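Local coordinates for OXA-46 oxacillinase (Pseudomonas aeruginosa, PDB 3IF6), which probably hydrolyses the amide bond of beta-lactam antibiotics, as a class D serine beta-lactamase, to give substituted beta-amino acids, at residues S72-P77 and G156-D161; A85-D90 and E126-D131; M197-G202 and L207-G212; A255-R258 and A262-P265. All coordinates share one frame; numbering follows the deposited sequence.

Interaction 1 (S72-P77 and G156-D161); sequences STFKIP and GDYWID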
loop_
_atom_site.group_PDB
_atom_site.type_symbol
_atom_site.label_atom_id
_atom_site.label_comp_id
_atom_site.label_asym_id
_atom_site.label_seq_id
_atom_site.Cartn_x
_atom_site.Cartn_y
_atom_site.Cartn_z
ATOM N N SER B 72 0.148 -1.670 -20.353
ATOM C CA SER B 72 0.452 -0.993 -19.110
ATOM C C SER B 72 0.624 -1.892 -17.922
ATOM O O SER B 72 1.022 -1.441 -16.912
ATOM C CB SER B 72 -0.464 0.185 -18.840
ATOM O OG SER B 72 -0.102 1.290 -19.632
ATOM N N THR B 73 0.295 -3.161 -18.050
ATOM C CA THR B 73 0.630 -4.149 -16.996
ATOM C C THR B 73 2.158 -4.358 -16.869
ATOM O O THR B 73 2.637 -4.870 -15.862
ATOM C CB THR B 73 -0.153 -5.532 -17.126
ATOM O OG1 THR B 73 0.339 -6.308 -18.223
ATOM C CG2 THR B 73 -1.646 -5.332 -17.262
ATOM N N PHE B 74 2.914 -3.954 -17.889
ATOM C CA PHE B 74 4.388 -4.009 -17.894
ATOM C C PHE B 74 5.032 -2.892 -17.043
ATOM O O PHE B 74 6.262 -2.861 -16.887
ATOM C CB PHE B 74 4.931 -3.951 -19.330
ATOM C CG PHE B 74 6.424 -4.256 -19.438
ATOM C CD1 PHE B 74 6.893 -5.567 -19.336
ATOM C CD2 PHE B 74 7.352 -3.236 -19.633
ATOM C CE1 PHE B 74 8.269 -5.854 -19.408
ATOM C CE2 PHE B 74 8.734 -3.506 -19.701
ATOM C CZ PHE B 74 9.191 -4.811 -19.590
ATOM N N LYS B 75 4.206 -1.980 -16.505
ATOM C CA LYS B 75 4.685 -0.895 -15.606
ATOM C C LYS B 75 5.172 -1.506 -14.306
ATOM O O LYS B 75 6.093 -0.982 -13.673
ATOM C CB LYS B 75 3.606 0.154 -15.327
ATOM C CG LYS B 75 3.328 1.133 -16.475
ATOM C CD LYS B 75 2.173 2.061 -16.085
ATOM C CE LYS B 75 2.050 3.249 -17.016
ATOM N NZ LYS B 75 0.892 4.097 -16.620
ATOM N N ILE B 76 4.591 -2.641 -13.925
ATOM C CA ILE B 76 5.122 -3.416 -12.760
ATOM C C ILE B 76 6.603 -3.876 -12.918
ATOM O O ILE B 76 7.481 -3.385 -12.197
ATOM C CB ILE B 76 4.176 -4.574 -12.381
ATOM C CG1 ILE B 76 2.764 -4.003 -12.175
ATOM C CG2 ILE B 76 4.687 -5.297 -11.146
ATOM C CD1 ILE B 76 1.654 -5.017 -12.158
ATOM N N PRO B 77 6.898 -4.810 -13.854
ATOM C CA PRO B 77 8.343 -5.113 -14.028
ATOM C C PRO B 77 9.173 -3.882 -14.459
ATOM O O PRO B 77 10.321 -3.696 -13.987
ATOM C CB PRO B 77 8.359 -6.178 -15.139
ATOM C CG PRO B 77 6.986 -6.084 -15.832
ATOM C CD PRO B 77 6.034 -5.619 -14.756
ATOM N N GLY B 156 11.971 0.087 -29.714
ATOM C CA GLY B 156 10.702 0.802 -29.476
ATOM C C GLY B 156 9.986 0.410 -28.182
ATOM O O GLY B 156 10.593 -0.208 -27.297
ATOM N N ASP B 157 8.700 0.772 -28.069
ATOM C CA ASP B 157 7.899 0.475 -26.870
ATOM C C ASP B 157 7.517 -1.017 -26.861
ATOM O O ASP B 157 6.373 -1.405 -27.204
ATOM C CB ASP B 157 6.648 1.371 -26.797
ATOM C CG ASP B 157 6.973 2.864 -26.520
ATOM O OD1 ASP B 157 6.035 3.629 -26.159
ATOM O OD2 ASP B 157 8.139 3.296 -26.680
ATOM N N TYR B 158 8.469 -1.858 -26.462
ATOM C CA TYR B 158 8.330 -3.305 -26.677
ATOM C C TYR B 158 7.182 -3.987 -25.900
ATOM O O TYR B 158 6.750 -5.088 -26.249
ATOM C CB TYR B 158 9.646 -4.012 -26.416
ATOM C CG TYR B 158 10.169 -3.863 -25.008
ATOM C CD1 TYR B 158 9.813 -4.768 -24.018
ATOM C CD2 TYR B 158 11.059 -2.825 -24.672
ATOM C CE1 TYR B 158 10.306 -4.643 -22.732
ATOM C CE2 TYR B 158 11.541 -2.677 -23.372
ATOM C CZ TYR B 158 11.168 -3.602 -22.420
ATOM O OH TYR B 158 11.649 -3.486 -21.148
ATOM N N TRP B 159 6.691 -3.304 -24.864
ATOM C CA TRP B 159 5.668 -3.804 -23.994
ATOM C C TRP B 159 4.236 -3.589 -24.551
ATOM O O TRP B 159 3.287 -4.151 -24.025
ATOM C CB TRP B 159 5.835 -3.104 -22.650
ATOM C CG TRP B 159 5.849 -1.577 -22.771
ATOM C CD1 TRP B 159 4.759 -0.761 -22.766
ATOM C CD2 TRP B 159 6.993 -0.712 -22.931
ATOM N NE1 TRP B 159 5.143 0.544 -22.922
ATOM C CE2 TRP B 159 6.505 0.609 -23.019
ATOM C CE3 TRP B 159 8.376 -0.925 -23.004
ATOM C CZ2 TRP B 159 7.359 1.727 -23.183
ATOM C CZ3 TRP B 159 9.218 0.171 -23.173
ATOM C CH2 TRP B 159 8.709 1.480 -23.243
ATOM N N ILE B 160 4.083 -2.786 -25.601
ATOM C CA ILE B 160 2.784 -2.563 -26.252
ATOM C C ILE B 160 2.793 -2.739 -27.812
ATOM O O ILE B 160 1.726 -2.888 -28.444
ATOM C CB ILE B 160 2.181 -1.151 -25.861
ATOM C CG1 ILE B 160 0.651 -1.105 -26.093
ATOM C CG2 ILE B 160 2.922 -0.004 -26.572
ATOM C CD1 ILE B 160 -0.070 -0.018 -25.307
ATOM N N ASP B 161 3.975 -2.708 -28.425
ATOM C CA ASP B 161 4.081 -2.734 -29.907
ATOM C C ASP B 161 4.044 -4.148 -30.525
ATOM O O ASP B 161 4.082 -4.295 -31.749
ATOM C CB ASP B 161 5.335 -1.958 -30.399
ATOM C CG ASP B 161 6.655 -2.700 -30.124
ATOM O OD1 ASP B 161 6.646 -3.820 -29.592
ATOM O OD2 ASP B 161 7.727 -2.168 -30.422
#
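Phe74 and Tyr158 form an offset edge-to-face pair: the planes stand at 76°, the centroids are 5.1 Å apart, and the edge of Tyr158 is turned to the face of Phe74. The offset brings the phenol oxygen to the rim of its partner, where Tyr158 OH lies near the plane of the Phe74 ring, 3.2 Å from Phe74 CZ. Trp159 behaves differently. Its five-membered ring is parallel to Phe74 within 1° but slid so far that the two barely overlap, and the touching is done by the methylene, Trp159 CB being 3.4 Å from Phe74 CD2. Inside 156-161, Trp159 CE3 sits 3.6 Å above one face of the Tyr158 ring, while Tyr158 CE2 lies in plane at the indole edge and Asp157 CA covers one indole face toward its rim. Phe74 carries its ring to this loop because its CG is set opposite the backbone N (chi1 -170°). Ser72 and Lys75 flank it in the Ser-X-X-Lys motif of serine beta-lactamases, Ser72 being the predicted acyl-ester residue. No hydrogen bond crosses the contact, and the buried Tyr158 OH has no polar partner in the model: cohesion here is aromatic and dispersive.

Interaction 2 (A85-D90 and E126-D131); sequences ADAVRD and ELFAKD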
loop_
_atom_site.group_PDB
_atom_site.type_symbol
_atom_site.label_atom_id
_atom_site.label_comp_id
_atom_site.label_asym_id
_atom_site.label_seq_id
_atom_site.Cartn_x
_atom_site.Cartn_y
_atom_site.Cartn_z
ATOM N N ALA B 85 18.142 0.035 -12.365
ATOM C CA ALA B 85 19.082 0.707 -13.267
ATOM C C ALA B 85 19.327 2.155 -12.896
ATOM O O ALA B 85 20.000 2.889 -13.623
ATOM C CB ALA B 85 18.564 0.640 -14.675
ATOM N N ASP B 86 18.758 2.570 -11.765
ATOM C CA ASP B 86 18.769 3.981 -11.321
ATOM C C ASP B 86 18.381 4.961 -12.445
ATOM O O ASP B 86 18.929 6.073 -12.563
ATOM C CB ASP B 86 20.101 4.363 -10.643
ATOM C CG ASP B 86 19.987 5.657 -9.841
ATOM O OD1 ASP B 86 20.695 6.638 -10.194
ATOM O OD2 ASP B 86 19.142 5.702 -8.892
ATOM N N ALA B 87 17.444 4.518 -13.278
ATOM C CA ALA B 87 16.734 5.400 -14.190
ATOM C C ALA B 87 15.685 6.232 -13.399
ATOM O O ALA B 87 15.239 7.272 -13.860
ATOM C CB ALA B 87 16.063 4.570 -15.315
ATOM N N VAL B 88 15.286 5.729 -12.230
ATOM C CA VAL B 88 14.567 6.497 -11.207
ATOM C C VAL B 88 15.185 6.173 -9.835
ATOM O O VAL B 88 15.677 5.066 -9.585
ATOM C CB VAL B 88 13.010 6.280 -11.247
ATOM C CG1 VAL B 88 12.615 4.804 -11.043
ATOM C CG2 VAL B 88 12.266 7.223 -10.287
ATOM N N ARG B 89 15.181 7.174 -8.960
ATOM C CA ARG B 89 15.863 7.090 -7.681
ATOM C C ARG B 89 14.937 6.537 -6.571
ATOM O O ARG B 89 15.298 5.622 -5.823
ATOM C CB ARG B 89 16.366 8.495 -7.364
ATOM C CG ARG B 89 17.007 8.728 -6.026
ATOM C CD ARG B 89 17.708 10.107 -6.097
ATOM N NE ARG B 89 16.922 11.158 -6.779
ATOM C CZ ARG B 89 17.245 11.724 -7.948
ATOM N NH1 ARG B 89 18.324 11.344 -8.611
ATOM N NH2 ARG B 89 16.470 12.668 -8.466
ATOM N N ASP B 90 13.742 7.099 -6.487
ATOM C CA ASP B 90 12.761 6.657 -5.522
ATOM C C ASP B 90 11.418 7.282 -5.882
ATOM O O ASP B 90 11.275 7.875 -6.956
ATOM C CB ASP B 90 13.178 7.013 -4.076
ATOM C CG ASP B 90 13.473 8.524 -3.875
ATOM O OD1 ASP B 90 14.289 8.829 -2.989
ATOM O OD2 ASP B 90 12.908 9.400 -4.572
ATOM N N GLU B 126 8.960 5.624 -21.333
ATOM C CA GLU B 126 9.794 5.660 -22.530
ATOM C C GLU B 126 11.189 6.185 -22.213
ATOM O O GLU B 126 12.171 5.626 -22.704
ATOM C CB GLU B 126 9.149 6.511 -23.617
ATOM C CG GLU B 126 8.043 5.788 -24.290
ATOM C CD GLU B 126 7.388 6.559 -25.371
ATOM O OE1 GLU B 126 7.597 7.785 -25.464
ATOM O OE2 GLU B 126 6.649 5.917 -26.143
ATOM N N LEU B 127 11.271 7.239 -21.395
ATOM C CA LEU B 127 12.558 7.696 -20.857
ATOM C C LEU B 127 13.254 6.647 -19.947
ATOM O O LEU B 127 14.480 6.566 -19.936
ATOM C CB LEU B 127 12.430 9.063 -20.151
ATOM C CG LEU B 127 13.549 9.572 -19.211
ATOM C CD1 LEU B 127 14.908 9.809 -19.928
ATOM C CD2 LEU B 127 13.086 10.829 -18.480
ATOM N N PHE B 128 12.488 5.863 -19.185
ATOM C CA PHE B 128 13.076 4.764 -18.405
ATOM C C PHE B 128 13.719 3.787 -19.390
ATOM O O PHE B 128 14.846 3.339 -19.179
ATOM C CB PHE B 128 12.026 3.988 -17.609
ATOM C CG PHE B 128 11.473 4.701 -16.391
ATOM C CD1 PHE B 128 12.081 5.824 -15.852
ATOM C CD2 PHE B 128 10.345 4.177 -15.745
ATOM C CE1 PHE B 128 11.533 6.444 -14.705
ATOM C CE2 PHE B 128 9.800 4.784 -14.597
ATOM C CZ PHE B 128 10.388 5.910 -14.082
ATOM N N ALA B 129 12.973 3.452 -20.452
ATOM C CA ALA B 129 13.406 2.522 -21.483
ATOM C C ALA B 129 14.710 2.985 -22.128
ATOM O O ALA B 129 15.633 2.189 -22.294
ATOM C CB ALA B 129 12.316 2.350 -22.531
ATOM N N LYS B 130 14.769 4.274 -22.472
ATOM C CA LYS B 130 15.977 4.954 -22.942
ATOM C C LYS B 130 17.199 4.657 -22.022
ATOM O O LYS B 130 18.196 4.059 -22.467
ATOM C CB LYS B 130 15.686 6.465 -23.016
ATOM C CG LYS B 130 16.064 7.191 -24.312
ATOM C CD LYS B 130 15.190 6.755 -25.525
ATOM C CE LYS B 130 13.723 7.315 -25.538
ATOM N NZ LYS B 130 12.678 6.239 -25.384
ATOM N N ASP B 131 17.097 5.035 -20.746
ATOM C CA ASP B 131 18.205 4.948 -19.794
ATOM C C ASP B 131 18.624 3.522 -19.465
ATOM O O ASP B 131 19.823 3.227 -19.314
ATOM C CB ASP B 131 17.865 5.698 -18.503
ATOM C CG ASP B 131 17.802 7.208 -18.697
ATOM O OD1 ASP B 131 18.206 7.721 -19.777
ATOM O OD2 ASP B 131 17.342 7.892 -17.759
HETATM O O HOH W 1 15.095 8.435 -16.238
#
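Ala87 and Val88 meet the helical turn that carries Phe128 and Asp131, and the chain comes to them out of a helix end. At Ala85 the methyl group is directed toward helix 122-144, where it packs on Ile132, Lys136 and Tyr140, beyond 126-131. Asp86 then takes a positive phi of 47° and closes a Schellman motif, which turns the chain out of helix 75-84. Ala87 follows with its CB pointing at the helix, 3.8 Å from Asp131 CB. Its carbonyl oxygen lies near both the Phe128 ring and a water: Ala87 O is 3.9 Å from Phe128 CE1, and it accepts a hydrogen bond from the water, 2.7 Å from that water's oxygen. The same water donates to Asp131 OD2 over 2.8 Å, so the polar link between loop and helix is bridged, with no direct hydrogen bond across the segments. Val88 adds the closer apolar contact with the Phe128 ring. Val88 CB lies 3.8 Å from Phe128 CE1, and Val88 CG1, set between the backbone N and the carbonyl carbon (chi1 59°), comes within 3.9 Å of Phe128 CZ. The two side chains cross obliquely. Past them the chain leaves the helix, and Arg89 N bonds to Gln93 OE1 while Asp90 OD2 accepts from Phe92 N. The Phe128 ring is thus wedged among several elements: Ala82 of helix 75-84 and Leu113 of helix 113-118 touch it as well as the loop, and Val88 packs on Ala82, Leu83 and Leu113, so that three helices converge on this pair.

Interaction 3 (M197-G202 and L207-G212); sequences MITEAG and LRAKTG. With EDO (1,2-ethanediol), chain J.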
loop_
_atom_site.group_PDB
_atom_site.type_symbol
_atom_site.label_atom_id
_atom_site.label_comp_id
_atom_site.label_asym_id
_atom_site.label_seq_id
_atom_site.Cartn_x
_atom_site.Cartn_y
_atom_site.Cartn_z
ATOM N N MET B 197 1.190 -0.248 -6.668
ATOM C CA MET B 197 0.050 -1.019 -7.188
ATOM C C MET B 197 -1.259 -0.866 -6.459
ATOM O O MET B 197 -2.318 -1.275 -6.985
ATOM C CB MET B 197 0.398 -2.499 -7.230
ATOM C CG MET B 197 1.439 -2.798 -8.292
ATOM S SD MET B 197 2.065 -4.459 -8.195
ATOM C CE MET B 197 0.546 -5.392 -8.603
ATOM N N ILE B 198 -1.225 -0.291 -5.254
ATOM C CA ILE B 198 -2.448 -0.154 -4.460
ATOM C C ILE B 198 -3.509 0.668 -5.195
ATOM O O ILE B 198 -3.305 1.850 -5.512
ATOM C CB ILE B 198 -2.180 0.448 -3.041
ATOM C CG1 ILE B 198 -1.260 -0.476 -2.227
ATOM C CG2 ILE B 198 -3.529 0.762 -2.316
ATOM C CD1 ILE B 198 -0.410 0.230 -1.242
ATOM N N THR B 199 -4.653 0.043 -5.453
ATOM C CA THR B 199 -5.758 0.789 -6.006
ATOM C C THR B 199 -6.866 0.990 -4.992
ATOM O O THR B 199 -7.728 1.837 -5.171
ATOM C CB THR B 199 -6.314 0.132 -7.321
ATOM O OG1 THR B 199 -7.064 -1.044 -6.989
ATOM C CG2 THR B 199 -5.181 -0.266 -8.194
ATOM N N GLU B 200 -6.870 0.183 -3.946
ATOM C CA GLU B 200 -7.981 0.181 -2.970
ATOM C C GLU B 200 -7.556 -0.641 -1.802
ATOM O O GLU B 200 -6.696 -1.490 -1.955
ATOM C CB GLU B 200 -9.239 -0.442 -3.548
ATOM C CG GLU B 200 -10.514 0.167 -3.002
ATOM C CD GLU B 200 -11.777 -0.506 -3.539
ATOM O OE1 GLU B 200 -11.786 -0.995 -4.706
ATOM O OE2 GLU B 200 -12.795 -0.499 -2.800
ATOM N N ALA B 201 -8.121 -0.351 -0.628
ATOM C CA ALA B 201 -7.853 -1.110 0.598
ATOM C C ALA B 201 -8.941 -0.862 1.624
ATOM O O ALA B 201 -9.635 0.143 1.575
ATOM C CB ALA B 201 -6.474 -0.790 1.179
ATOM N N GLY B 202 -9.094 -1.817 2.533
ATOM C CA GLY B 202 -9.988 -1.687 3.707
ATOM C C GLY B 202 -9.210 -2.074 4.944
ATOM O O GLY B 202 -7.981 -2.259 4.892
ATOM N N LEU B 207 -6.054 -4.384 -2.012
ATOM C CA LEU B 207 -6.114 -4.575 -3.475
ATOM C C LEU B 207 -4.950 -3.911 -4.227
ATOM O O LEU B 207 -4.830 -2.694 -4.229
ATOM C CB LEU B 207 -7.450 -4.085 -4.035
ATOM C CG LEU B 207 -7.618 -4.225 -5.569
ATOM C CD1 LEU B 207 -7.388 -5.675 -6.128
ATOM C CD2 LEU B 207 -8.951 -3.677 -6.035
ATOM N N ARG B 208 -4.101 -4.736 -4.842
ATOM C CA ARG B 208 -2.922 -4.311 -5.634
ATOM C C ARG B 208 -3.027 -4.797 -7.102
ATOM O O ARG B 208 -2.845 -5.981 -7.361
ATOM C CB ARG B 208 -1.617 -4.853 -5.027
ATOM C CG ARG B 208 -1.396 -4.543 -3.547
ATOM C CD ARG B 208 -0.058 -5.098 -3.082
ATOM N NE ARG B 208 -0.011 -5.250 -1.633
ATOM C CZ ARG B 208 0.509 -4.374 -0.764
ATOM N NH1 ARG B 208 1.060 -3.226 -1.165
ATOM N NH2 ARG B 208 0.467 -4.653 0.532
ATOM N N ALA B 209 -3.285 -3.870 -8.041
ATOM C CA ALA B 209 -3.659 -4.203 -9.405
ATOM C C ALA B 209 -3.231 -3.122 -10.402
ATOM O O ALA B 209 -2.934 -2.002 -9.996
ATOM C CB ALA B 209 -5.176 -4.437 -9.505
ATOM N N LYS B 210 -3.192 -3.505 -11.694
ATOM C CA LYS B 210 -2.899 -2.658 -12.835
ATOM C C LYS B 210 -3.786 -3.081 -14.031
ATOM O O LYS B 210 -3.880 -4.275 -14.363
ATOM C CB LYS B 210 -1.434 -2.791 -13.200
ATOM C CG LYS B 210 -0.924 -1.773 -14.214
ATOM C CD LYS B 210 -0.994 -0.367 -13.652
ATOM C CE LYS B 210 -1.070 0.621 -14.764
ATOM N NZ LYS B 210 -2.424 1.119 -14.944
ATOM N N THR B 211 -4.473 -2.109 -14.637
ATOM C CA THR B 211 -5.303 -2.350 -15.795
ATOM C C THR B 211 -4.397 -2.288 -17.018
ATOM O O THR B 211 -3.305 -1.706 -16.968
ATOM C CB THR B 211 -6.502 -1.343 -15.897
ATOM O OG1 THR B 211 -6.015 0.001 -15.867
ATOM C CG2 THR B 211 -7.496 -1.518 -14.756
ATOM N N GLY B 212 -4.816 -2.923 -18.103
ATOM C CA GLY B 212 -4.024 -2.927 -19.348
ATOM C C GLY B 212 -4.953 -2.728 -20.531
ATOM O O GLY B 212 -6.094 -3.153 -20.480
HETATM C C1 EDO J . -2.324 2.222 -9.764
HETATM O O1 EDO J . -1.143 2.173 -8.975
HETATM C C2 EDO J . -2.445 0.901 -10.473
HETATM O O2 EDO J . -3.850 0.754 -10.720
#
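Ala209 N donates to Met197 O at 3.0 Å, Thr199 N to Leu207 O at 3.0 Å, and Leu207 N to Glu200 O at 3.0 Å, the last most bent, at 137°. Because Thr199 and Glu200 both face Leu207, the register slips by one residue, a classic beta bulge.

In the side-chain packing, Met197 CB lies 3.8 Å from Arg208 CB, and the Leu207 methyl CD2 rests against the Thr199 hydroxyl oxygen, OG1, at 3.4 Å. Ile198 and Arg208 run side by side in the same direction, with Ile198 CG1 3.8 Å from Arg208 NH1; the Arg208 chain is extended from CG to NE.

The charged ends find partners outside the two strands. Arg208 NE is salt-bridged to Glu225 and its NH1 bonds to Lys194 O, while NH2 forms a salt bridge with an acidic residue of a neighbouring subunit; Glu200 OE1 pairs with Arg254. A 1,2-ethanediol, probably from the crystallisation liquor, bonds weakly to Ala209 O.

The strands make an antiparallel hairpin in which 198-201 is one of the two edge strands of the large sheet within this chain, Ala201 bonding to the backbone of a neighbouring subunit, and Lys210-Thr211-Gly212 is the Lys-Thr-Gly motif that lines the active site of serine beta-lactamases.

Interaction 4 (A255-R258 and A262-P265); sequences AILR and ALPP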
loop_
_atom_site.group_PDB
_atom_site.type_symbol
_atom_site.label_atom_id
_atom_site.label_comp_id
_atom_site.label_asym_id
_atom_site.label_seq_id
_atom_site.Cartn_x
_atom_site.Cartn_y
_atom_site.Cartn_z
ATOM N N ALA B 255 -16.685 -9.423 -10.062
ATOM C CA ALA B 255 -17.831 -10.307 -9.841
ATOM C C ALA B 255 -17.389 -11.744 -9.499
ATOM O O ALA B 255 -17.943 -12.378 -8.590
ATOM C CB ALA B 255 -18.789 -10.292 -11.027
ATOM N N ILE B 256 -16.385 -12.236 -10.219
ATOM C CA ILE B 256 -15.753 -13.508 -9.898
ATOM C C ILE B 256 -15.103 -13.452 -8.484
ATOM O O ILE B 256 -15.440 -14.270 -7.631
ATOM C CB ILE B 256 -14.783 -13.922 -11.008
ATOM C CG1 ILE B 256 -15.555 -14.070 -12.328
ATOM C CG2 ILE B 256 -14.007 -15.202 -10.635
ATOM C CD1 ILE B 256 -14.674 -14.174 -13.575
ATOM N N LEU B 257 -14.227 -12.472 -8.217
ATOM C CA LEU B 257 -13.660 -12.315 -6.877
ATOM C C LEU B 257 -14.712 -12.278 -5.778
ATOM O O LEU B 257 -14.504 -12.876 -4.718
ATOM C CB LEU B 257 -12.747 -11.100 -6.752
ATOM C CG LEU B 257 -11.495 -11.033 -7.624
ATOM C CD1 LEU B 257 -10.999 -9.593 -7.645
ATOM C CD2 LEU B 257 -10.382 -12.034 -7.227
ATOM N N ARG B 258 -15.835 -11.602 -6.010
ATOM C CA ARG B 258 -16.898 -11.604 -4.998
ATOM C C ARG B 258 -17.584 -12.978 -4.819
ATOM O O ARG B 258 -17.842 -13.369 -3.692
ATOM C CB ARG B 258 -17.902 -10.454 -5.184
ATOM C CG ARG B 258 -17.544 -9.180 -4.351
ATOM C CD ARG B 258 -18.636 -8.081 -4.340
ATOM N NE ARG B 258 -18.909 -7.623 -5.695
ATOM C CZ ARG B 258 -18.468 -6.491 -6.249
ATOM N NH1 ARG B 258 -17.744 -5.624 -5.545
ATOM N NH2 ARG B 258 -18.775 -6.219 -7.522
ATOM N N ALA B 262 -13.713 -13.148 -2.289
ATOM C CA ALA B 262 -12.410 -12.504 -2.204
ATOM C C ALA B 262 -12.480 -10.963 -2.236
ATOM O O ALA B 262 -11.445 -10.305 -2.234
ATOM C CB ALA B 262 -11.456 -13.058 -3.270
ATOM N N LEU B 263 -13.703 -10.419 -2.242
ATOM C CA LEU B 263 -13.965 -8.973 -2.198
ATOM C C LEU B 263 -15.150 -8.684 -1.299
ATOM O O LEU B 263 -16.090 -9.474 -1.263
ATOM C CB LEU B 263 -14.321 -8.417 -3.584
ATOM C CG LEU B 263 -13.379 -7.599 -4.487
ATOM C CD1 LEU B 263 -14.239 -6.966 -5.556
ATOM C CD2 LEU B 263 -12.585 -6.509 -3.759
ATOM N N PRO B 264 -15.140 -7.533 -0.596
ATOM C CA PRO B 264 -16.337 -7.184 0.177
ATOM C C PRO B 264 -17.456 -6.701 -0.747
ATOM O O PRO B 264 -17.189 -6.329 -1.883
ATOM C CB PRO B 264 -15.854 -6.043 1.077
ATOM C CG PRO B 264 -14.708 -5.431 0.345
ATOM C CD PRO B 264 -14.075 -6.515 -0.474
ATOM N N PRO B 265 -18.711 -6.708 -0.275
ATOM C CA PRO B 265 -19.741 -6.149 -1.163
ATOM C C PRO B 265 -19.753 -4.621 -1.194
ATOM O O PRO B 265 -18.883 -3.950 -0.607
ATOM C CB PRO B 265 -21.054 -6.668 -0.554
ATOM C CG PRO B 265 -20.747 -6.848 0.897
ATOM C CD PRO B 265 -19.277 -7.208 0.998
#
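Arg258 and Leu263 pack at a slant where the C-terminal tail folds back on the helix it has just left. Arg258 CB itself makes no close contact with the tail, and CG is the first atom to land: Arg258 CG is 3.4 Å from Leu263 CB and equally near Leu263 O. One bond further, Arg258 CD lies 3.3 Å from Pro264 O and 3.9 Å from Pro265 CA. There the chain bends (chi3 -60°), which leaves Pro264 O at the edge of the guanidinium, in its plane. At the tip, Arg258 NH1 is 3.8 Å from Leu263 CD1 and the same distance from Pro264 O; none of these approaches is a hydrogen bond, so the arginine works here mainly through its aliphatic part.

The bond that closes the turn is in the backbone: Ala262 N donates to Leu257 O at 2.6 Å, with an angle of 158° at the hydrogen, and it links residues five apart where an alpha-helical bond links four. Helix 247-259 is the C-terminal helix, which packs on the central sheet of the beta-lactamase fold; Leu257 touches Val231 and Phe233 of strand 229-238. Leu257 CB and Ala262 CB also meet, at 4.2 Å. The tail is tied to the same sheet, as Ala262 O accepts from Trp226 NE1 and Leu263 rests on Ile224.

Overall arrangement
Interactions 1, 2 and 3 are buried, interaction 2 with exposed Asp131 at its rim; only interaction 4 is partly buried. Interaction 1 touches interaction 3 where Ser72 and Lys75 pack on Lys210, and where Ile76 meets Met197, bringing the Ser-X-X-Lys and Lys-Thr-Gly motifs of the active site together. Helix 122-144, which supplies one side of interaction 2, also packs against Phe74 and Trp159 of interaction 1. Interaction 3 is part of the large sheet at its edge; interaction 4 packs the last helix and the tail against that sheet, without touching interaction 3. Aromatic packing holds interaction 1, apolar contacts with a water bridge interaction 2, strand hydrogen bonding interaction 3, and one backbone bond with arginine methylenes interaction 4.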